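Glutaconate CoA-transferase subunit A (Acidaminococcus fermentans, PDB 1POI) transfers the coenzyme A moiety from acetyl-CoA to (R)-2-hydroxyglutarate and related acids such as glutaconate, a step in glutamate degradation through hydroxyglutarate. Local coordinates at residues A175-R189 with T207-R221. Numbering follows the deposited sequence.
Sequences AIIHAQQASPDGTVR and TIVTCEEIISDEEIR
Strands 175-179 and 207-211 run parallel, their axes 4.7 Å apart at closest approach and 25° apart in direction, and backbone bonds such as Ile208 N to Ala175 O (2.8 Å) zip them together. On the face shared by Ile176 and Ile208, those two side chains lie side by side, and beyond them the His178 ring is gripped at both nitrogens. With CG anti to the backbone N (chi1 -172°), the ring swings across Thr210: ND1 pairs with Thr210 OG1 at 2.8 Å, and NE2 donates to Glu212 OE2 at 2.9 Å. Both partners sit near the ring plane, but the carboxylate stands almost perpendicular to it, and Tyr253 OH also hydrogen-bonds to Glu212 OE2. A leucine here would probably cost the Thr210 hydroxyl its link to the ring and leave Glu212 OE2 leaning on Tyr253. These are neighbouring strands of the parallel, Rossmann-like sheet of the CoA-transferase domain, joined by a crossover through helix 197-203. Both segments turn a corner, at Gln180 and Glu212, and strand 181-182 then pairs in parallel with the weakly bonded 213-214, while a classic beta bulge sets Gln180 and Gln181 against Arg189. Val188 CG2 folds back onto Val209 CG2 (3.6 Å), tying the small sheet to the main one. Ile220 packs against the 183-187 loop, its CD1 3.5 Å from Thr187 O. Nearby, Arg221 NH2 reaches the syn side of Asp185 OD2 in a 2.6 Å salt bridge, which probably eases repulsion between the Asp185 and Asp217 carboxylates; the same NH2 also pairs with an acidic side chain on a chain of another protein.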
ATOM      1  N   ALA A 175     -13.105   4.608 -29.105  1.00 13.60           N
ATOM      2  CA  ALA A 175     -11.801   4.633 -28.471  1.00 14.24           C
ATOM      3  C   ALA A 175     -11.634   3.258 -27.839  1.00 15.43           C
ATOM      4  O   ALA A 175     -12.574   2.752 -27.181  1.00 17.11           O
ATOM      5  CB  ALA A 175     -11.755   5.679 -27.426  1.00 13.21           C
ATOM      6  N   ILE A 176     -10.495   2.611 -28.104  1.00 12.88           N
ATOM      7  CA  ILE A 176     -10.228   1.289 -27.525  1.00 12.05           C
ATOM      8  C   ILE A 176      -8.927   1.358 -26.748  1.00 11.93           C
ATOM      9  O   ILE A 176      -7.885   1.730 -27.312  1.00 10.91           O
ATOM     10  CB  ILE A 176     -10.165   0.183 -28.602  1.00 10.91           C
ATOM     11  CG1 ILE A 176     -11.517   0.113 -29.343  1.00 10.89           C
ATOM     12  CG2 ILE A 176      -9.874  -1.163 -27.946  1.00 10.25           C
ATOM     13  CD1 ILE A 176     -11.474  -0.520 -30.705  1.00  7.63           C
ATOM     14  N   ILE A 177      -9.012   1.090 -25.440  1.00 10.90           N
ATOM     15  CA  ILE A 177      -7.845   1.118 -24.547  1.00 10.85           C
ATOM     16  C   ILE A 177      -7.749  -0.121 -23.615  1.00 11.17           C
ATOM     17  O   ILE A 177      -8.766  -0.749 -23.265  1.00  7.72           O
ATOM     18  CB  ILE A 177      -7.806   2.428 -23.674  1.00  9.82           C
ATOM     19  CG1 ILE A 177      -8.868   2.386 -22.580  1.00  6.59           C
ATOM     20  CG2 ILE A 177      -7.967   3.671 -24.533  1.00  6.59           C
ATOM     21  CD1 ILE A 177      -8.973   3.694 -21.830  1.00 11.99           C
ATOM     22  N   HIS A 178      -6.529  -0.465 -23.209  1.00  9.65           N
ATOM     23  CA  HIS A 178      -6.338  -1.615 -22.332  1.00 11.14           C
ATOM     24  C   HIS A 178      -5.857  -1.191 -20.938  1.00 12.76           C
ATOM     25  O   HIS A 178      -4.853  -0.503 -20.807  1.00 16.75           O
ATOM     26  CB  HIS A 178      -5.341  -2.595 -22.954  1.00 10.75           C
ATOM     27  CG  HIS A 178      -5.241  -3.878 -22.204  1.00  8.96           C
ATOM     28  ND1 HIS A 178      -6.259  -4.802 -22.195  1.00 13.13           N
ATOM     29  CD2 HIS A 178      -4.328  -4.318 -21.313  1.00 14.49           C
ATOM     30  CE1 HIS A 178      -5.990  -5.748 -21.315  1.00 16.06           C
ATOM     31  NE2 HIS A 178      -4.822  -5.476 -20.766  1.00 18.90           N
ATOM     32  N   ALA A 179      -6.535  -1.633 -19.894  1.00 11.15           N
ATOM     33  CA  ALA A 179      -6.148  -1.230 -18.557  1.00 10.31           C
ATOM     34  C   ALA A 179      -6.018  -2.422 -17.618  1.00 13.66           C
ATOM     35  O   ALA A 179      -6.505  -3.514 -17.928  1.00 14.15           O
ATOM     36  CB  ALA A 179      -7.168  -0.264 -18.033  1.00 13.71           C
ATOM     37  N   GLN A 180      -5.405  -2.211 -16.450  1.00 12.66           N
ATOM     38  CA  GLN A 180      -5.210  -3.298 -15.496  1.00 11.03           C
ATOM     39  C   GLN A 180      -6.434  -3.678 -14.697  1.00 11.34           C
ATOM     40  O   GLN A 180      -6.609  -4.848 -14.365  1.00 14.84           O
ATOM     41  CB  GLN A 180      -4.041  -3.028 -14.561  1.00  6.03           C
ATOM     42  CG  GLN A 180      -2.705  -2.980 -15.261  1.00  4.42           C
ATOM     43  CD  GLN A 180      -2.461  -1.634 -15.861  1.00  8.09           C
ATOM     44  OE1 GLN A 180      -3.359  -0.802 -15.906  1.00 15.75           O
ATOM     45  NE2 GLN A 180      -1.239  -1.369 -16.255  1.00  9.74           N
ATOM     46  N   GLN A 181      -7.281  -2.711 -14.373  1.00 12.51           N
ATOM     47  CA  GLN A 181      -8.502  -3.012 -13.608  1.00 13.65           C
ATOM     48  C   GLN A 181      -9.650  -2.088 -14.020  1.00 12.65           C
ATOM     49  O   GLN A 181      -9.425  -0.919 -14.399  1.00 13.58           O
ATOM     50  CB  GLN A 181      -8.266  -2.847 -12.100  1.00 13.52           C
ATOM     51  CG  GLN A 181      -7.075  -3.586 -11.527  1.00  9.50           C
ATOM     52  CD  GLN A 181      -6.761  -3.124 -10.131  1.00 11.04           C
ATOM     53  OE1 GLN A 181      -6.238  -2.024  -9.941  1.00 12.03           O
ATOM     54  NE2 GLN A 181      -7.099  -3.943  -9.139  1.00  9.10           N
ATOM     55  N   ALA A 182     -10.867  -2.606 -13.922  1.00  6.23           N
ATOM     56  CA  ALA A 182     -12.063  -1.856 -14.269  1.00  6.38           C
ATOM     57  C   ALA A 182     -13.223  -2.449 -13.490  1.00  9.15           C
ATOM     58  O   ALA A 182     -13.129  -3.573 -12.993  1.00 11.85           O
ATOM     59  CB  ALA A 182     -12.327  -1.933 -15.756  1.00  2.00           C
ATOM     60  N   SER A 183     -14.259  -1.651 -13.277  1.00 10.29           N
ATOM     61  CA  SER A 183     -15.438  -2.103 -12.542  1.00 13.52           C
ATOM     62  C   SER A 183     -16.589  -2.411 -13.510  1.00 17.01           C
ATOM     63  O   SER A 183     -16.511  -2.093 -14.718  1.00 21.53           O
ATOM     64  CB  SER A 183     -15.876  -1.015 -11.555  1.00 15.05           C
ATOM     65  OG  SER A 183     -15.708   0.284 -12.121  1.00 14.72           O
ATOM     66  N   PRO A 184     -17.661  -3.056 -13.021  1.00 14.06           N
ATOM     67  CA  PRO A 184     -18.749  -3.329 -13.954  1.00 15.46           C
ATOM     68  C   PRO A 184     -19.414  -2.027 -14.445  1.00 15.39           C
ATOM     69  O   PRO A 184     -20.084  -2.023 -15.462  1.00 18.85           O
ATOM     70  CB  PRO A 184     -19.701  -4.167 -13.113  1.00 13.43           C
ATOM     71  CG  PRO A 184     -18.771  -4.906 -12.235  1.00 15.40           C
ATOM     72  CD  PRO A 184     -17.854  -3.817 -11.782  1.00 14.11           C
ATOM     73  N   ASP A 185     -19.246  -0.927 -13.725  1.00 14.85           N
ATOM     74  CA  ASP A 185     -19.852   0.316 -14.162  1.00 12.47           C
ATOM     75  C   ASP A 185     -18.956   1.134 -15.052  1.00 10.45           C
ATOM     76  O   ASP A 185     -19.275   2.281 -15.356  1.00 10.25           O
ATOM     77  CB  ASP A 185     -20.349   1.165 -12.987  1.00 16.97           C
ATOM     78  CG  ASP A 185     -19.224   1.777 -12.146  1.00 19.08           C
ATOM     79  OD1 ASP A 185     -18.089   1.996 -12.626  1.00 16.02           O
ATOM     80  OD2 ASP A 185     -19.509   2.053 -10.965  1.00 21.39           O
ATOM     81  N   GLY A 186     -17.800   0.586 -15.403  1.00  9.16           N
ATOM     82  CA  GLY A 186     -16.904   1.316 -16.284  1.00  7.68           C
ATOM     83  C   GLY A 186     -15.775   2.103 -15.656  1.00  9.02           C
ATOM     84  O   GLY A 186     -14.980   2.697 -16.397  1.00 10.38           O
ATOM     85  N   THR A 187     -15.695   2.160 -14.322  1.00  7.59           N
ATOM     86  CA  THR A 187     -14.583   2.875 -13.702  1.00  9.15           C
ATOM     87  C   THR A 187     -13.293   2.109 -14.068  1.00 11.66           C
ATOM     88  O   THR A 187     -13.184   0.884 -13.852  1.00  7.50           O
ATOM     89  CB  THR A 187     -14.720   2.977 -12.179  1.00  9.67           C
ATOM     90  OG1 THR A 187     -16.090   3.212 -11.828  1.00 11.35           O
ATOM     91  CG2 THR A 187     -13.897   4.133 -11.672  1.00  3.89           C
ATOM     92  N   VAL A 188     -12.333   2.853 -14.613  1.00 13.07           N
ATOM     93  CA  VAL A 188     -11.063   2.323 -15.097  1.00 14.31           C
ATOM     94  C   VAL A 188      -9.810   2.786 -14.359  1.00 16.45           C
ATOM     95  O   VAL A 188      -9.610   3.989 -14.145  1.00 17.05           O
ATOM     96  CB  VAL A 188     -10.905   2.669 -16.585  1.00 12.50           C
ATOM     97  CG1 VAL A 188      -9.531   2.304 -17.105  1.00 10.75           C
ATOM     98  CG2 VAL A 188     -11.989   1.975 -17.370  1.00 14.28           C
ATOM     99  N   ARG A 189      -8.948   1.813 -14.043  1.00 17.38           N
ATOM    100  CA  ARG A 189      -7.676   2.020 -13.347  1.00 17.42           C
ATOM    101  C   ARG A 189      -6.517   1.624 -14.265  1.00 16.80           C
ATOM    102  O   ARG A 189      -6.383   0.451 -14.603  1.00 16.85           O
ATOM    103  CB  ARG A 189      -7.601   1.112 -12.113  1.00 18.54           C
ATOM    104  CG  ARG A 189      -7.558   1.818 -10.774  1.00 20.83           C
ATOM    105  CD  ARG A 189      -7.631   0.804  -9.634  1.00 23.13           C
ATOM    106  NE  ARG A 189      -8.262   1.360  -8.434  1.00 26.07           N
ATOM    107  CZ  ARG A 189      -8.248   0.789  -7.229  1.00 28.71           C
ATOM    108  NH1 ARG A 189      -7.622  -0.368  -7.027  1.00 26.89           N
ATOM    109  NH2 ARG A 189      -8.924   1.343  -6.227  1.00 31.92           N
ATOM    110  N   THR A 207     -16.714   4.231 -26.041  1.00 15.22           N
ATOM    111  CA  THR A 207     -15.430   3.767 -25.504  1.00 13.99           C
ATOM    112  C   THR A 207     -15.449   2.320 -25.052  1.00 10.54           C
ATOM    113  O   THR A 207     -16.335   1.907 -24.282  1.00  7.75           O
ATOM    114  CB  THR A 207     -14.922   4.625 -24.318  1.00 12.75           C
ATOM    115  OG1 THR A 207     -14.598   5.939 -24.779  1.00 18.03           O
ATOM    116  CG2 THR A 207     -13.646   4.015 -23.729  1.00 12.05           C
ATOM    117  N   ILE A 208     -14.487   1.547 -25.543  1.00  9.49           N
ATOM    118  CA  ILE A 208     -14.379   0.140 -25.146  1.00 15.56           C
ATOM    119  C   ILE A 208     -13.094  -0.041 -24.332  1.00 15.85           C
ATOM    120  O   ILE A 208     -11.993   0.389 -24.763  1.00 15.27           O
ATOM    121  CB  ILE A 208     -14.372  -0.832 -26.359  1.00 16.52           C
ATOM    122  CG1 ILE A 208     -15.616  -0.592 -27.230  1.00 15.86           C
ATOM    123  CG2 ILE A 208     -14.395  -2.294 -25.857  1.00 15.21           C
ATOM    124  CD1 ILE A 208     -15.476  -1.065 -28.643  1.00 13.54           C
ATOM    125  N   VAL A 209     -13.242  -0.637 -23.153  1.00 10.60           N
ATOM    126  CA  VAL A 209     -12.100  -0.860 -22.283  1.00 14.79           C
ATOM    127  C   VAL A 209     -11.809  -2.356 -22.045  1.00 14.32           C
ATOM    128  O   VAL A 209     -12.647  -3.089 -21.501  1.00 14.05           O
ATOM    129  CB  VAL A 209     -12.295  -0.111 -20.908  1.00 15.96           C
ATOM    130  CG1 VAL A 209     -13.491  -0.684 -20.159  1.00 16.05           C
ATOM    131  CG2 VAL A 209     -11.047  -0.221 -20.026  1.00 10.79           C
ATOM    132  N   THR A 210     -10.677  -2.846 -22.544  1.00 16.30           N
ATOM    133  CA  THR A 210     -10.322  -4.250 -22.265  1.00 18.14           C
ATOM    134  C   THR A 210      -9.460  -4.162 -20.998  1.00 20.38           C
ATOM    135  O   THR A 210      -8.590  -3.270 -20.899  1.00 23.80           O
ATOM    136  CB  THR A 210      -9.530  -4.931 -23.391  1.00 15.04           C
ATOM    137  OG1 THR A 210      -8.463  -4.081 -23.810  1.00 18.32           O
ATOM    138  CG2 THR A 210     -10.426  -5.252 -24.573  1.00 15.52           C
ATOM    139  N   CYS A 211      -9.719  -5.034 -20.025  1.00 16.50           N
ATOM    140  CA  CYS A 211      -8.983  -5.006 -18.779  1.00 13.10           C
ATOM    141  C   CYS A 211      -8.494  -6.385 -18.283  1.00 15.30           C
ATOM    142  O   CYS A 211      -9.110  -7.410 -18.543  1.00 19.63           O
ATOM    143  CB  CYS A 211      -9.869  -4.365 -17.743  1.00  8.13           C
ATOM    144  SG  CYS A 211     -11.225  -5.401 -17.328  1.00 10.94           S
ATOM    145  N   GLU A 212      -7.393  -6.397 -17.539  1.00 14.72           N
ATOM    146  CA  GLU A 212      -6.802  -7.621 -17.004  1.00  8.59           C
ATOM    147  C   GLU A 212      -7.701  -8.216 -15.963  1.00  9.86           C
ATOM    148  O   GLU A 212      -7.733  -9.422 -15.768  1.00 14.07           O
ATOM    149  CB  GLU A 212      -5.462  -7.300 -16.366  1.00  9.35           C
ATOM    150  CG  GLU A 212      -4.446  -6.727 -17.308  1.00 10.55           C
ATOM    151  CD  GLU A 212      -3.871  -7.777 -18.225  1.00 13.24           C
ATOM    152  OE1 GLU A 212      -4.015  -8.974 -17.923  1.00 15.89           O
ATOM    153  OE2 GLU A 212      -3.256  -7.412 -19.243  1.00 14.06           O
ATOM    154  N   GLU A 213      -8.341  -7.359 -15.193  1.00 11.47           N
ATOM    155  CA  GLU A 213      -9.264  -7.836 -14.189  1.00 13.35           C
ATOM    156  C   GLU A 213     -10.372  -6.846 -13.925  1.00 10.22           C
ATOM    157  O   GLU A 213     -10.245  -5.661 -14.204  1.00  9.84           O
ATOM    158  CB  GLU A 213      -8.544  -8.176 -12.901  1.00 20.45           C
ATOM    159  CG  GLU A 213      -7.599  -7.103 -12.447  1.00 25.76           C
ATOM    160  CD  GLU A 213      -6.889  -7.481 -11.176  1.00 27.80           C
ATOM    161  OE1 GLU A 213      -7.433  -8.331 -10.423  1.00 23.30           O
ATOM    162  OE2 GLU A 213      -5.791  -6.918 -10.949  1.00 30.25           O
ATOM    163  N   ILE A 214     -11.446  -7.368 -13.359  1.00  8.95           N
ATOM    164  CA  ILE A 214     -12.635  -6.621 -13.038  1.00 11.51           C
ATOM    165  C   ILE A 214     -12.848  -6.723 -11.535  1.00 15.17           C
ATOM    166  O   ILE A 214     -12.820  -7.829 -10.978  1.00 17.66           O
ATOM    167  CB  ILE A 214     -13.878  -7.256 -13.792  1.00 11.49           C
ATOM    168  CG1 ILE A 214     -13.706  -7.101 -15.315  1.00 12.17           C
ATOM    169  CG2 ILE A 214     -15.202  -6.656 -13.306  1.00  5.34           C
ATOM    170  CD1 ILE A 214     -14.856  -7.645 -16.139  1.00 12.86           C
ATOM    171  N   ILE A 215     -13.023  -5.581 -10.874  1.00 17.22           N
ATOM    172  CA  ILE A 215     -13.296  -5.561  -9.431  1.00 18.01           C
ATOM    173  C   ILE A 215     -14.652  -4.884  -9.175  1.00 18.92           C
ATOM    174  O   ILE A 215     -15.133  -4.092 -10.006  1.00 18.65           O
ATOM    175  CB  ILE A 215     -12.188  -4.846  -8.611  1.00 18.06           C
ATOM    176  CG1 ILE A 215     -11.631  -3.642  -9.365  1.00 16.07           C
ATOM    177  CG2 ILE A 215     -11.063  -5.821  -8.270  1.00 20.66           C
ATOM    178  CD1 ILE A 215     -10.764  -2.766  -8.498  1.00 13.48           C
ATOM    179  N   SER A 216     -15.271  -5.202  -8.042  1.00 16.30           N
ATOM    180  CA  SER A 216     -16.563  -4.644  -7.697  1.00 15.04           C
ATOM    181  C   SER A 216     -16.519  -3.143  -7.648  1.00 20.06           C
ATOM    182  O   SER A 216     -15.459  -2.553  -7.460  1.00 23.80           O
ATOM    183  CB  SER A 216     -17.035  -5.165  -6.348  1.00 15.40           C
ATOM    184  OG  SER A 216     -16.276  -4.630  -5.282  1.00 15.81           O
ATOM    185  N   ASP A 217     -17.684  -2.520  -7.764  1.00 24.84           N
ATOM    186  CA  ASP A 217     -17.764  -1.069  -7.729  1.00 25.11           C
ATOM    187  C   ASP A 217     -17.393  -0.614  -6.358  1.00 24.87           C
ATOM    188  O   ASP A 217     -16.641   0.342  -6.230  1.00 27.45           O
ATOM    189  CB  ASP A 217     -19.163  -0.568  -8.061  1.00 26.65           C
ATOM    190  CG  ASP A 217     -19.552  -0.836  -9.490  1.00 25.56           C
ATOM    191  OD1 ASP A 217     -18.745  -0.567 -10.416  1.00 21.15           O
ATOM    192  OD2 ASP A 217     -20.685  -1.319  -9.665  1.00 28.75           O
ATOM    193  N   GLU A 218     -17.895  -1.302  -5.333  1.00 24.99           N
ATOM    194  CA  GLU A 218     -17.556  -0.939  -3.960  1.00 27.32           C
ATOM    195  C   GLU A 218     -16.027  -0.871  -3.784  1.00 25.60           C
ATOM    196  O   GLU A 218     -15.501   0.121  -3.299  1.00 27.56           O
ATOM    197  CB  GLU A 218     -18.171  -1.903  -2.941  1.00 29.20           C
ATOM    198  CG  GLU A 218     -17.519  -1.763  -1.556  1.00 41.01           C
ATOM    199  CD  GLU A 218     -18.377  -2.269  -0.395  1.00 46.91           C
ATOM    200  OE1 GLU A 218     -18.783  -3.457  -0.404  1.00 50.72           O
ATOM    201  OE2 GLU A 218     -18.623  -1.471   0.546  1.00 50.60           O
ATOM    202  N   GLU A 219     -15.328  -1.881  -4.290  1.00 23.94           N
ATOM    203  CA  GLU A 219     -13.876  -1.979  -4.205  1.00 19.78           C
ATOM    204  C   GLU A 219     -13.048  -0.876  -4.889  1.00 17.89           C
ATOM    205  O   GLU A 219     -12.137  -0.303  -4.289  1.00 21.36           O
ATOM    206  CB  GLU A 219     -13.456  -3.350  -4.744  1.00 19.63           C
ATOM    207  CG  GLU A 219     -11.972  -3.652  -4.660  1.00 17.52           C
ATOM    208  CD  GLU A 219     -11.448  -3.667  -3.232  1.00 18.67           C
ATOM    209  OE1 GLU A 219     -12.238  -3.839  -2.271  1.00 13.67           O
ATOM    210  OE2 GLU A 219     -10.224  -3.502  -3.073  1.00 19.27           O
ATOM    211  N   ILE A 220     -13.341  -0.599  -6.148  1.00 14.25           N
ATOM    212  CA  ILE A 220     -12.597   0.396  -6.924  1.00 12.69           C
ATOM    213  C   ILE A 220     -12.750   1.840  -6.427  1.00 12.73           C
ATOM    214  O   ILE A 220     -12.027   2.756  -6.850  1.00  7.57           O
ATOM    215  CB  ILE A 220     -12.962   0.259  -8.443  1.00 12.39           C
ATOM    216  CG1 ILE A 220     -11.906   0.921  -9.316  1.00 15.20           C
ATOM    217  CG2 ILE A 220     -14.298   0.879  -8.731  1.00 11.92           C
ATOM    218  CD1 ILE A 220     -11.805   0.301 -10.700  1.00 14.29           C
ATOM    219  N   ARG A 221     -13.682   2.038  -5.506  1.00 13.79           N
ATOM    220  CA  ARG A 221     -13.920   3.357  -4.960  1.00 18.28           C
ATOM    221  C   ARG A 221     -13.243   3.544  -3.621  1.00 23.21           C
ATOM    222  O   ARG A 221     -13.080   4.679  -3.169  1.00 25.83           O
ATOM    223  CB  ARG A 221     -15.410   3.604  -4.836  1.00 18.99           C
ATOM    224  CG  ARG A 221     -16.057   3.794  -6.164  1.00 20.67           C
ATOM    225  CD  ARG A 221     -17.509   3.368  -6.155  1.00 25.25           C
ATOM    226  NE  ARG A 221     -17.958   3.216  -7.538  1.00 30.39           N
ATOM    227  CZ  ARG A 221     -18.089   4.231  -8.384  1.00 33.60           C
ATOM    228  NH1 ARG A 221     -17.825   5.472  -7.986  1.00 34.52           N
ATOM    229  NH2 ARG A 221     -18.393   4.000  -9.649  1.00 34.07           N
TER
HETATM  230  O   HOH W   1      -8.330  -2.896  -4.859  1.00 13.96           O